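Local atomic coordinates of putative esterase/lipase/thioesterase (Silicibacter sp., PDB entry 2PBL), a protein that is probably a hydrolase of the alpha/beta-hydrolase fold, thought to act as an esterase, lipase or thioesterase. Residues L41-G46 and H51-F56; F68-Y73 and S80-L85; Q114-A119 and A144-P149; K92-A97 and D128-L133. All blocks are in the same frame, centred on the assembly; numbering follows the deposited sequence. Where two conformers were deposited one is given.

In the fold
Contacts 1, 2 and 4 all reach the mixed central sheet, while contact 3 lies between a helix and the region at the end of another helix. Contact 1 is the partly buried one: a hairpin at the sheet's margin, held by backbone hydrogen bonds, an aspartate and two waters. Contacts 2, 3 and 4 are buried, and no hydrogen bond joins their paired segments. Contact 2, nearest the centre of the chain, packs aromatic rings beside the probable active site. Contact 3 rests on one selenomethionine. Contact 4 sets a tryptophan against a proline and a valine. Strand 94-99, used in contact 4, lies between strand 52-56 of contact 1 and strand 64-69 of contact 2.

Contact 1 (L41-G46 and H51-F56); sequences LNLSYG and HKFDLF
Leu43 and Phe53 form an antiparallel hydrogen-bonded pair, and their side chains lie on the same face of the sheet. Leu43 CB sits over one face of the Phe53 ring, 3.9 Å from its centroid, a CH-pi contact. The backbone joins the two residues twice: Leu43 N to Phe53 O and Phe53 N to Leu43 O, both 2.8 Å. Asn42 and Leu43 both face Phe53, which makes a G1 beta bulge. At the bulge Asn42 N bonds Asp54 rather than Phe53 O. Asp54 OD1 takes this N-H at 2.8 Å, in a nearly straight bond of 169°. Tyr45 lays its ring beside His51, whose CB stands over one ring face at 3.9 Å from the centroid. A chi1 of 67° folds the Tyr45 ring back over its own backbone side and so onto His51. Tyr45 N also donates to His51 O, at 2.8 Å. On the sheet face opposite Leu43 and Phe53, Lys52 NZ and Ser44 OG share a water, which also donates to Asn42 O.

Lys79 bonds Asn42 OD1 and forms a salt bridge with Asp54. Tyr45 OH bonds Ser100 O, and its ring packs on helix 109-126. The hairpin forms one margin of the sheet, with strand 52-56 paired to strand 94-99 and Phe56 packed against helix 20-35.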
loop_
_atom_site.group_PDB
_atom_site.type_symbol
_atom_site.label_atom_id
_atom_site.label_comp_id
_atom_site.label_asym_id
_atom_site.label_seq_id
_atom_site.Cartn_x
_atom_site.Cartn_y
_atom_site.Cartn_z
ATOM N N LEU A 41 -11.197 14.310 -6.234
ATOM C CA LEU A 41 -9.750 14.314 -6.335
ATOM C C LEU A 41 -9.061 15.312 -5.420
ATOM O O LEU A 41 -9.650 16.316 -5.040
ATOM C CB LEU A 41 -9.340 14.596 -7.777
ATOM C CG LEU A 41 -9.936 13.671 -8.841
ATOM C CD1 LEU A 41 -9.450 14.091 -10.207
ATOM C CD2 LEU A 41 -9.572 12.236 -8.594
ATOM N N ASN A 42 -7.814 15.026 -5.055
ATOM C CA ASN A 42 -7.022 15.992 -4.302
ATOM C C ASN A 42 -7.617 16.574 -3.036
ATOM O O ASN A 42 -7.490 17.776 -2.738
ATOM C CB ASN A 42 -6.554 17.097 -5.263
ATOM C CG ASN A 42 -5.659 16.546 -6.309
ATOM O OD1 ASN A 42 -4.584 16.024 -5.996
ATOM N ND2 ASN A 42 -6.104 16.584 -7.559
ATOM N N LEU A 43 -8.243 15.709 -2.262
ATOM C CA LEU A 43 -8.726 16.100 -0.970
ATOM C C LEU A 43 -7.483 16.196 -0.084
ATOM O O LEU A 43 -6.581 15.395 -0.215
ATOM C CB LEU A 43 -9.707 15.077 -0.441
ATOM C CG LEU A 43 -11.035 14.883 -1.178
ATOM C CD1 LEU A 43 -11.937 13.898 -0.413
ATOM C CD2 LEU A 43 -11.764 16.212 -1.415
ATOM N N SER A 44 -7.427 17.185 0.801
ATOM C CA SER A 44 -6.265 17.369 1.656
ATOM C C SER A 44 -6.338 16.570 2.931
ATOM O O SER A 44 -7.401 16.439 3.528
ATOM C CB SER A 44 -6.064 18.848 2.065
ATOM O OG SER A 44 -5.406 19.580 1.046
ATOM N N TYR A 45 -5.207 16.011 3.337
ATOM C CA TYR A 45 -5.106 15.427 4.679
ATOM C C TYR A 45 -4.051 16.195 5.479
ATOM O O TYR A 45 -3.864 15.960 6.671
ATOM C CB TYR A 45 -4.827 13.919 4.680
ATOM C CG TYR A 45 -3.459 13.475 4.163
ATOM C CD1 TYR A 45 -2.317 13.535 4.981
ATOM C CD2 TYR A 45 -3.315 12.953 2.888
ATOM C CE1 TYR A 45 -1.098 13.125 4.525
ATOM C CE2 TYR A 45 -2.077 12.508 2.431
ATOM C CZ TYR A 45 -0.982 12.601 3.228
ATOM O OH TYR A 45 0.210 12.160 2.721
ATOM N N GLY A 46 -3.373 17.116 4.825
ATOM C CA GLY A 46 -2.301 17.884 5.436
ATOM C C GLY A 46 -2.064 19.136 4.636
ATOM O O GLY A 46 -2.733 19.370 3.639
ATOM N N HIS A 51 0.294 16.155 0.524
ATOM C CA HIS A 51 -0.636 15.644 1.548
ATOM C C HIS A 51 -2.086 15.613 1.047
ATOM O O HIS A 51 -2.999 16.177 1.657
ATOM C CB HIS A 51 -0.526 16.423 2.859
ATOM C CG HIS A 51 0.841 16.379 3.460
ATOM N ND1 HIS A 51 1.319 17.359 4.285
ATOM C CD2 HIS A 51 1.856 15.506 3.287
ATOM C CE1 HIS A 51 2.563 17.082 4.627
ATOM N NE2 HIS A 51 2.912 15.956 4.036
ATOM N N LYS A 52 -2.298 14.843 -0.014
ATOM C CA LYS A 52 -3.565 14.769 -0.674
ATOM C C LYS A 52 -3.956 13.328 -0.899
ATOM O O LYS A 52 -3.070 12.477 -0.955
ATOM C CB LYS A 52 -3.432 15.354 -2.073
ATOM C CG LYS A 52 -2.831 16.729 -2.192
ATOM C CD LYS A 52 -3.774 17.796 -1.806
ATOM C CE LYS A 52 -3.099 19.156 -2.070
ATOM N NZ LYS A 52 -3.842 20.285 -1.502
ATOM N N PHE A 53 -5.261 13.095 -1.028
ATOM C CA PHE A 53 -5.808 11.810 -1.408
ATOM C C PHE A 53 -6.986 11.975 -2.336
ATOM O O PHE A 53 -7.659 13.010 -2.351
ATOM C CB PHE A 53 -6.204 10.936 -0.207
ATOM C CG PHE A 53 -7.374 11.443 0.604
ATOM C CD1 PHE A 53 -7.215 12.447 1.555
ATOM C CD2 PHE A 53 -8.618 10.854 0.486
ATOM C CE1 PHE A 53 -8.297 12.904 2.292
ATOM C CE2 PHE A 53 -9.706 11.280 1.252
ATOM C CZ PHE A 53 -9.529 12.306 2.171
ATOM N N ASP A 54 -7.177 10.943 -3.148
ATOM C CA ASP A 54 -8.301 10.854 -4.037
ATOM C C ASP A 54 -9.315 9.916 -3.350
ATOM O O ASP A 54 -8.956 8.942 -2.675
ATOM C CB ASP A 54 -7.902 10.331 -5.404
ATOM C CG ASP A 54 -7.052 11.332 -6.224
ATOM O OD1 ASP A 54 -6.991 12.551 -5.942
ATOM O OD2 ASP A 54 -6.425 10.859 -7.183
ATOM N N LEU A 55 -10.575 10.281 -3.470
ATOM C CA LEU A 55 -11.677 9.515 -2.933
ATOM C C LEU A 55 -12.670 9.200 -4.052
ATOM O O LEU A 55 -13.282 10.103 -4.657
ATOM C CB LEU A 55 -12.353 10.255 -1.797
ATOM C CG LEU A 55 -13.441 9.525 -1.038
ATOM C CD1 LEU A 55 -12.930 8.220 -0.382
ATOM C CD2 LEU A 55 -13.973 10.458 0.035
ATOM N N PHE A 56 -12.776 7.913 -4.328
ATOM C CA PHE A 56 -13.667 7.386 -5.344
ATOM C C PHE A 56 -14.884 6.774 -4.668
ATOM O O PHE A 56 -14.771 5.842 -3.869
ATOM C CB PHE A 56 -12.949 6.383 -6.258
ATOM C CG PHE A 56 -11.698 6.952 -6.860
ATOM C CD1 PHE A 56 -11.777 7.983 -7.780
ATOM C CD2 PHE A 56 -10.446 6.522 -6.447
ATOM C CE1 PHE A 56 -10.638 8.561 -8.277
ATOM C CE2 PHE A 56 -9.299 7.114 -6.954
ATOM C CZ PHE A 56 -9.406 8.109 -7.870
HETATM O O HOH W 1 -6.646 19.788 -1.212
HETATM O O HOH W 2 -2.313 19.560 1.149
#

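Contact 2 (F68-Y73 and S80-L85); sequences FVHGGY and SSWSHL
His70 and Trp82 meet through a CH-pi contact. His70 CB stands over one face of the indole, 3.4 Å from the centroid of the five-membered ring and 24° off its normal. The closest atoms are His70 CB and Trp82 NE1, at 3.1 Å. The imidazole follows CB but is slid to the side. The planes of the two rings are at 15°, yet the rings barely overlap. On its opposite face the indole meets CB of Ser81, so it lies between the two residues.

The apolar contacts are looser. Phe68 CE2 lies 4.0 Å from Trp82 CB, and Phe68 CZ lies 4.2 Å from Leu85 CD1. Met98 of strand 94-99 touches all three of these side chains.

No hydrogen bond joins the two segments; His70 ND1 donates within its own, to Gly71 O at 2.8 Å, with the acceptor in the imidazole plane. This bond fixes the rotation of the ring, and Tyr101 stacks on it. Trp82 NE1 makes a weak hydrogen bond to Asp78 O. With an alanine at Trp82, His70 CB would probably lose the ring face it packs on, and Asp78 O its weak N-H partner.

The sequence His-Gly-Gly after strand 64-69 resembles the oxyanion-hole motif of related esterases and probably serves the same role. The chemistry implies that shape and dispersion join the two segments, while the ND1 bond holds the histidine in a defined orientation beside the glycines.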
loop_
_atom_site.group_PDB
_atom_site.type_symbol
_atom_site.label_atom_id
_atom_site.label_comp_id
_atom_site.label_asym_id
_atom_site.label_seq_id
_atom_site.Cartn_x
_atom_site.Cartn_y
_atom_site.Cartn_z
ATOM N N PHE A 68 -6.084 2.300 -0.434
ATOM C CA PHE A 68 -4.974 1.666 -1.116
ATOM C C PHE A 68 -3.736 2.571 -1.077
ATOM O O PHE A 68 -3.810 3.730 -1.454
ATOM C CB PHE A 68 -5.332 1.273 -2.530
ATOM C CG PHE A 68 -4.161 0.777 -3.306
ATOM C CD1 PHE A 68 -3.729 -0.544 -3.189
ATOM C CD2 PHE A 68 -3.450 1.648 -4.138
ATOM C CE1 PHE A 68 -2.617 -0.984 -3.925
ATOM C CE2 PHE A 68 -2.369 1.254 -4.843
ATOM C CZ PHE A 68 -1.946 -0.091 -4.771
ATOM N N VAL A 69 -2.614 2.026 -0.596
ATOM C CA VAL A 69 -1.384 2.801 -0.519
ATOM C C VAL A 69 -0.382 2.241 -1.519
ATOM O O VAL A 69 0.033 1.092 -1.437
ATOM C CB VAL A 69 -0.783 2.824 0.898
ATOM C CG1 VAL A 69 0.411 3.758 0.936
ATOM C CG2 VAL A 69 -1.842 3.250 1.947
ATOM N N HIS A 70 0.022 3.108 -2.439
ATOM C CA HIS A 70 0.900 2.773 -3.537
ATOM C C HIS A 70 2.361 2.631 -3.154
ATOM O O HIS A 70 2.806 3.124 -2.100
ATOM C CB HIS A 70 0.741 3.815 -4.661
ATOM C CG HIS A 70 1.460 5.114 -4.431
ATOM N ND1 HIS A 70 2.824 5.250 -4.626
ATOM C CD2 HIS A 70 1.003 6.352 -4.115
ATOM C CE1 HIS A 70 3.175 6.500 -4.394
ATOM N NE2 HIS A 70 2.090 7.194 -4.097
ATOM N N GLY A 71 3.100 1.941 -4.020
ATOM C CA GLY A 71 4.496 1.726 -3.792
ATOM C C GLY A 71 5.417 2.605 -4.644
ATOM O O GLY A 71 5.001 3.614 -5.254
ATOM N N GLY A 72 6.670 2.157 -4.712
ATOM C CA GLY A 72 7.754 2.923 -5.320
ATOM C C GLY A 72 8.945 3.185 -4.401
ATOM O O GLY A 72 9.694 4.158 -4.630
ATOM N N TYR A 73 9.120 2.311 -3.391
ATOM C CA TYR A 73 10.210 2.318 -2.447
ATOM C C TYR A 73 10.278 3.668 -1.744
ATOM O O TYR A 73 11.346 4.202 -1.587
ATOM C CB TYR A 73 11.556 1.971 -3.124
ATOM C CG TYR A 73 11.837 0.467 -3.319
ATOM C CD1 TYR A 73 12.067 -0.347 -2.230
ATOM C CD2 TYR A 73 11.971 -0.083 -4.574
ATOM C CE1 TYR A 73 12.353 -1.676 -2.385
ATOM C CE2 TYR A 73 12.253 -1.417 -4.747
ATOM C CZ TYR A 73 12.455 -2.207 -3.647
ATOM O OH TYR A 73 12.750 -3.538 -3.803
ATOM N N SER A 80 -1.691 9.364 -8.473
ATOM C CA SER A 80 -2.279 9.443 -9.806
ATOM C C SER A 80 -2.018 8.270 -10.739
ATOM O O SER A 80 -2.700 8.162 -11.749
ATOM C CB SER A 80 -1.893 10.734 -10.528
ATOM O OG SER A 80 -0.541 10.729 -10.967
ATOM N N SER A 81 -1.060 7.414 -10.431
ATOM C CA SER A 81 -0.801 6.238 -11.270
ATOM C C SER A 81 -1.645 5.002 -10.946
ATOM O O SER A 81 -1.504 3.965 -11.623
ATOM C CB SER A 81 0.650 5.854 -11.134
ATOM O OG SER A 81 1.467 6.828 -11.784
ATOM N N TRP A 82 -2.576 5.102 -9.992
ATOM C CA TRP A 82 -3.236 3.884 -9.489
ATOM C C TRP A 82 -4.750 3.865 -9.369
ATOM O O TRP A 82 -5.294 2.883 -8.918
ATOM C CB TRP A 82 -2.670 3.564 -8.108
ATOM C CG TRP A 82 -1.185 3.818 -7.974
ATOM C CD1 TRP A 82 -0.605 4.948 -7.475
ATOM C CD2 TRP A 82 -0.115 2.997 -8.451
ATOM N NE1 TRP A 82 0.757 4.865 -7.583
ATOM C CE2 TRP A 82 1.086 3.669 -8.163
ATOM C CE3 TRP A 82 -0.053 1.732 -9.058
ATOM C CZ2 TRP A 82 2.336 3.131 -8.477
ATOM C CZ3 TRP A 82 1.178 1.205 -9.366
ATOM C CH2 TRP A 82 2.362 1.888 -9.055
ATOM N N SER A 83 -5.410 4.941 -9.781
ATOM C CA SER A 83 -6.853 5.120 -9.626
ATOM C C SER A 83 -7.645 3.969 -10.176
ATOM O O SER A 83 -8.602 3.502 -9.547
ATOM C CB SER A 83 -7.277 6.428 -10.303
ATOM O OG SER A 83 -6.339 7.428 -9.922
ATOM N N HIS A 84 -7.238 3.489 -11.351
ATOM C CA HIS A 84 -7.958 2.395 -12.041
ATOM C C HIS A 84 -8.043 1.096 -11.198
ATOM O O HIS A 84 -8.890 0.220 -11.438
ATOM C CB HIS A 84 -7.268 2.123 -13.380
ATOM C CG HIS A 84 -5.865 1.620 -13.238
ATOM N ND1 HIS A 84 -4.833 2.390 -12.749
ATOM C CD2 HIS A 84 -5.329 0.412 -13.526
ATOM C CE1 HIS A 84 -3.723 1.676 -12.740
ATOM N NE2 HIS A 84 -3.994 0.471 -13.220
ATOM N N LEU A 85 -7.183 0.988 -10.193
ATOM C CA LEU A 85 -7.210 -0.166 -9.302
ATOM C C LEU A 85 -8.399 -0.109 -8.301
ATOM O O LEU A 85 -8.633 -1.046 -7.533
ATOM C CB LEU A 85 -5.877 -0.307 -8.599
ATOM C CG LEU A 85 -4.632 -0.461 -9.507
ATOM C CD1 LEU A 85 -3.361 -0.542 -8.688
ATOM C CD2 LEU A 85 -4.732 -1.696 -10.449
#

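Contact 3 (Q114-A119 and A144-P149); sequences QQISQA and ARMLDP
Met146, a selenomethionine, puts its selenium against the backbone of helix 109-126 at Ser117. The SE atom lies 3.6 Å from Ser117 CA and 4.1 Å from Ser117 CB. It also meets Ile116, whose CG2 branch is 3.8 Å from SE. The Ile116 and Met146 side chains cross at about a right angle. The terminal CE of Met146 continues past SE toward Ile116 CB, at 4.1 Å. The Met146 chain is bent at chi2 (-54°) and again at chi3, and these bends lay the selenium and CE along the helix surface. The CG2 branch of Ile116 does the touching here, while CD1 leads away to Val69 of strand 64-69.

In the next shell, Ser117 OG bonds Val151 O, tying the helix to the chain just after segment 144-149. Met146 also touches Thr113 and Leu133. It lies near the C-terminal end of the helix that comes after the probable nucleophile elbow. A type I turn runs from Arg145 to Asp148, closed by Asp148 N to Arg145 O at 3.2 Å. Its ends are also joined by a salt bridge, with Arg145 NH1 3.0 Å from Asp148 OD2. The carboxylate oxygen lies in the guanidinium plane and is met on its anti lone pair. Arg145 NE forms a second salt bridge, to Glu194. Two acidic partners probably restrain the guanidinium.

The contact itself is apolar packing of the thioether-like chain on Ile116 and the Ser117 backbone; the hydrogen bonds and salt bridges lie around it.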
loop_
_atom_site.group_PDB
_atom_site.type_symbol
_atom_site.label_atom_id
_atom_site.label_comp_id
_atom_site.label_asym_id
_atom_site.label_seq_id
_atom_site.Cartn_x
_atom_site.Cartn_y
_atom_site.Cartn_z
ATOM N N GLN A 114 3.706 8.418 9.367
ATOM C CA GLN A 114 2.869 9.384 10.083
ATOM C C GLN A 114 1.883 10.010 9.109
ATOM O O GLN A 114 0.730 10.159 9.442
ATOM C CB GLN A 114 3.729 10.416 10.876
ATOM C CG GLN A 114 4.540 9.798 11.936
ATOM C CD GLN A 114 3.710 9.189 13.027
ATOM O OE1 GLN A 114 2.738 9.786 13.472
ATOM N NE2 GLN A 114 4.089 7.987 13.473
ATOM N N GLN A 115 2.323 10.323 7.887
ATOM C CA GLN A 115 1.451 10.854 6.847
ATOM C C GLN A 115 0.332 9.902 6.425
ATOM O O GLN A 115 -0.817 10.318 6.260
ATOM C CB GLN A 115 2.264 11.256 5.618
ATOM C CG GLN A 115 3.077 12.501 5.859
ATOM C CD GLN A 115 3.985 12.935 4.679
ATOM O OE1 GLN A 115 3.801 12.529 3.518
ATOM N NE2 GLN A 115 4.955 13.819 4.995
ATOM N N ILE A 116 0.656 8.610 6.289
ATOM C CA ILE A 116 -0.363 7.598 5.972
ATOM C C ILE A 116 -1.383 7.554 7.099
ATOM O O ILE A 116 -2.590 7.476 6.839
ATOM C CB ILE A 116 0.262 6.198 5.706
ATOM C CG1 ILE A 116 1.244 6.285 4.556
ATOM C CG2 ILE A 116 -0.812 5.196 5.359
ATOM C CD1 ILE A 116 0.592 6.964 3.325
ATOM N N SER A 117 -0.934 7.664 8.355
ATOM C CA SER A 117 -1.847 7.703 9.456
ATOM C C SER A 117 -2.808 8.907 9.337
ATOM O O SER A 117 -4.007 8.785 9.555
ATOM C CB SER A 117 -1.107 7.788 10.799
ATOM O OG SER A 117 -2.055 7.790 11.869
ATOM N N GLN A 118 -2.257 10.064 9.034
ATOM C CA GLN A 118 -3.035 11.254 8.822
ATOM C C GLN A 118 -4.049 11.076 7.667
ATOM O O GLN A 118 -5.211 11.491 7.776
ATOM C CB GLN A 118 -2.105 12.451 8.575
ATOM C CG GLN A 118 -1.281 12.874 9.781
ATOM C CD GLN A 118 -2.159 13.368 10.951
ATOM O OE1 GLN A 118 -3.092 14.187 10.765
ATOM N NE2 GLN A 118 -1.861 12.879 12.157
ATOM N N ALA A 119 -3.616 10.428 6.581
ATOM C CA ALA A 119 -4.460 10.191 5.415
ATOM C C ALA A 119 -5.615 9.243 5.699
ATOM O O ALA A 119 -6.737 9.552 5.339
ATOM C CB ALA A 119 -3.620 9.645 4.243
ATOM N N ALA A 144 0.755 -1.995 6.779
ATOM C CA ALA A 144 1.088 -2.837 7.922
ATOM C C ALA A 144 1.335 -1.998 9.216
ATOM O O ALA A 144 0.846 -2.345 10.274
ATOM C CB ALA A 144 2.269 -3.674 7.611
ATOM N N ARG A 145 1.979 -0.869 9.074
ATOM C CA ARG A 145 2.241 0.063 10.181
ATOM C C ARG A 145 0.979 0.674 10.763
ATOM O O ARG A 145 1.002 1.226 11.880
ATOM C CB ARG A 145 3.119 1.204 9.669
ATOM C CG ARG A 145 4.447 0.796 9.111
ATOM C CD ARG A 145 5.339 0.296 10.215
ATOM N NE ARG A 145 5.723 1.443 11.070
ATOM C CZ ARG A 145 5.452 1.634 12.369
ATOM N NH1 ARG A 145 4.770 0.781 13.123
ATOM N NH2 ARG A 145 5.880 2.763 12.916
HETATM N N MSE A 146 -0.115 0.680 9.977
HETATM C CA MSE A 146 -1.390 1.241 10.442
HETATM C C MSE A 146 -2.037 0.415 11.532
HETATM O O MSE A 146 -2.961 0.893 12.188
HETATM C CB MSE A 146 -2.348 1.405 9.286
HETATM C CG MSE A 146 -1.914 2.410 8.206
HETATM SE SE MSE A 146 -1.522 4.146 8.990
HETATM C CE MSE A 146 0.535 3.964 9.106
ATOM N N LEU A 147 -1.577 -0.823 11.733
ATOM C CA LEU A 147 -2.112 -1.658 12.792
ATOM C C LEU A 147 -1.436 -1.360 14.135
ATOM O O LEU A 147 -1.818 -1.950 15.145
ATOM C CB LEU A 147 -1.994 -3.133 12.450
ATOM C CG LEU A 147 -2.928 -3.597 11.340
ATOM C CD1 LEU A 147 -2.654 -5.052 10.946
ATOM C CD2 LEU A 147 -4.384 -3.428 11.820
ATOM N N ASP A 148 -0.439 -0.481 14.128
ATOM C CA ASP A 148 0.258 -0.059 15.336
ATOM C C ASP A 148 -0.581 1.027 16.085
ATOM O O ASP A 148 -0.786 2.122 15.572
ATOM C CB ASP A 148 1.598 0.494 14.952
ATOM C CG ASP A 148 2.493 0.745 16.151
ATOM O OD1 ASP A 148 1.999 0.816 17.300
ATOM O OD2 ASP A 148 3.704 0.886 15.910
ATOM N N PRO A 149 -1.080 0.700 17.294
ATOM C CA PRO A 149 -1.889 1.666 18.043
ATOM C C PRO A 149 -1.215 2.953 18.421
ATOM O O PRO A 149 -1.881 3.912 18.829
ATOM C CB PRO A 149 -2.292 0.885 19.304
ATOM C CG PRO A 149 -2.219 -0.581 18.825
ATOM C CD PRO A 149 -0.978 -0.580 18.016
#

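Contact 4 (K92-A97 and D128-L133); sequences KGWAVA and DGPIVL
Trp94 carries the close part of this contact through the far side of its six-membered ring. Val132 CG2 makes a CH-pi contact over one face of that ring, 4.0 Å from the centroid and 27° off the normal. Its nearest ring atom is Trp94 CZ3, at 3.6 Å. The other branch, Val132 CG1, reaches Trp94 CH2 at 3.8 Å. Both valine methyls thus bear on the indole. Pro130 O comes equally near, 3.6 Å from Trp94 CZ3. The Trp94 and Val132 side chains cross at about a right angle.

The two segments lie on strands 94-99 and 131-136, which are not neighbours in the sheet. Strand 64-69 runs between them, parallel to both, as in the central sheet of the alpha/beta-hydrolase fold. Trp94 therefore reaches across the start of that strand, where it also touches Val63. Gly93 ends the preceding helix with a Schellman motif, and its positive phi suits glycine. Both methyls of Val132 would probably lose the ring they rest on, and Pro130 CG its neighbour, if Trp94 were an alanine.

The looser side is the proline ring, at a partly exposed position. Pro130 CG stays 4.0 Å from Trp94 CH2. Val132 is buried by contrast, with Phe66, Asn162 and Ile260 also touching it. Thr261 of the C-terminal helix packs on Trp94.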
loop_
_atom_site.group_PDB
_atom_site.type_symbol
_atom_site.label_atom_id
_atom_site.label_comp_id
_atom_site.label_asym_id
_atom_site.label_seq_id
_atom_site.Cartn_x
_atom_site.Cartn_y
_atom_site.Cartn_z
ATOM N N LYS A 92 -18.188 -3.548 -5.588
ATOM C CA LYS A 92 -18.757 -4.231 -4.432
ATOM C C LYS A 92 -19.364 -3.220 -3.426
ATOM O O LYS A 92 -19.877 -3.612 -2.378
ATOM C CB LYS A 92 -17.709 -5.124 -3.758
ATOM C CG LYS A 92 -17.305 -6.352 -4.608
ATOM C CD LYS A 92 -16.507 -7.362 -3.788
ATOM C CE LYS A 92 -17.336 -8.252 -2.847
ATOM N NZ LYS A 92 -16.476 -9.115 -1.922
ATOM N N GLY A 93 -19.304 -1.925 -3.751
ATOM C CA GLY A 93 -19.908 -0.890 -2.924
ATOM C C GLY A 93 -19.016 -0.173 -1.927
ATOM O O GLY A 93 -19.524 0.554 -1.087
ATOM N N TRP A 94 -17.698 -0.352 -2.037
ATOM C CA TRP A 94 -16.747 0.328 -1.166
ATOM C C TRP A 94 -16.333 1.664 -1.750
ATOM O O TRP A 94 -16.156 1.795 -2.969
ATOM C CB TRP A 94 -15.481 -0.516 -1.028
ATOM C CG TRP A 94 -15.733 -1.766 -0.278
ATOM C CD1 TRP A 94 -16.339 -2.877 -0.751
ATOM C CD2 TRP A 94 -15.458 -2.009 1.097
ATOM N NE1 TRP A 94 -16.448 -3.824 0.226
ATOM C CE2 TRP A 94 -15.898 -3.328 1.379
ATOM C CE3 TRP A 94 -14.852 -1.260 2.120
ATOM C CZ2 TRP A 94 -15.794 -3.895 2.643
ATOM C CZ3 TRP A 94 -14.727 -1.837 3.366
ATOM C CH2 TRP A 94 -15.209 -3.129 3.632
ATOM N N ALA A 95 -16.171 2.656 -0.887
ATOM C CA ALA A 95 -15.528 3.907 -1.313
ATOM C C ALA A 95 -14.045 3.597 -1.285
ATOM O O ALA A 95 -13.592 2.786 -0.496
ATOM C CB ALA A 95 -15.839 5.056 -0.395
ATOM N N VAL A 96 -13.265 4.231 -2.137
ATOM C CA VAL A 96 -11.852 3.905 -2.193
ATOM C C VAL A 96 -10.962 5.136 -2.086
ATOM O O VAL A 96 -11.065 6.053 -2.895
ATOM C CB VAL A 96 -11.539 3.118 -3.518
ATOM C CG1 VAL A 96 -10.050 2.829 -3.642
ATOM C CG2 VAL A 96 -12.362 1.837 -3.563
ATOM N N ALA A 97 -10.068 5.146 -1.092
ATOM C CA ALA A 97 -9.179 6.260 -0.908
ATOM C C ALA A 97 -7.774 5.884 -1.329
ATOM O O ALA A 97 -7.307 4.806 -0.974
ATOM C CB ALA A 97 -9.181 6.723 0.581
ATOM N N ASP A 128 -18.187 6.378 6.346
ATOM C CA ASP A 128 -18.550 5.620 7.493
ATOM C C ASP A 128 -18.400 4.126 7.173
ATOM O O ASP A 128 -18.393 3.726 6.008
ATOM C CB ASP A 128 -20.000 5.915 7.880
ATOM C CG ASP A 128 -20.229 7.348 8.296
ATOM O OD1 ASP A 128 -19.265 8.084 8.533
ATOM O OD2 ASP A 128 -21.412 7.731 8.425
ATOM N N GLY A 129 -18.262 3.314 8.217
ATOM C CA GLY A 129 -18.296 1.882 8.058
ATOM C C GLY A 129 -16.966 1.226 8.344
ATOM O O GLY A 129 -16.030 1.905 8.750
ATOM N N PRO A 130 -16.858 -0.099 8.088
ATOM C CA PRO A 130 -15.605 -0.733 8.277
ATOM C C PRO A 130 -14.535 -0.187 7.308
ATOM O O PRO A 130 -14.838 0.331 6.225
ATOM C CB PRO A 130 -15.904 -2.193 7.982
ATOM C CG PRO A 130 -17.018 -2.149 7.021
ATOM C CD PRO A 130 -17.873 -1.063 7.594
ATOM N N ILE A 131 -13.295 -0.359 7.713
ATOM C CA ILE A 131 -12.171 0.076 6.930
ATOM C C ILE A 131 -11.321 -1.141 6.559
ATOM O O ILE A 131 -11.050 -1.984 7.409
ATOM C CB ILE A 131 -11.293 1.036 7.748
ATOM C CG1 ILE A 131 -12.117 2.268 8.132
ATOM C CG2 ILE A 131 -10.006 1.346 6.943
ATOM C CD1 ILE A 131 -11.417 3.265 9.029
ATOM N N VAL A 132 -10.936 -1.209 5.284
ATOM C CA VAL A 132 -10.016 -2.237 4.781
ATOM C C VAL A 132 -8.837 -1.504 4.126
ATOM O O VAL A 132 -9.003 -0.471 3.466
ATOM C CB VAL A 132 -10.669 -3.310 3.875
ATOM C CG1 VAL A 132 -11.680 -4.179 4.686
ATOM C CG2 VAL A 132 -11.318 -2.694 2.587
ATOM N N LEU A 133 -7.648 -2.059 4.332
ATOM C CA LEU A 133 -6.419 -1.490 3.863
ATOM C C LEU A 133 -5.692 -2.439 2.960
ATOM O O LEU A 133 -5.581 -3.615 3.283
ATOM C CB LEU A 133 -5.488 -1.216 5.064
ATOM C CG LEU A 133 -5.943 -0.222 6.156
ATOM C CD1 LEU A 133 -4.847 0.014 7.182
ATOM C CD2 LEU A 133 -6.451 1.083 5.536
#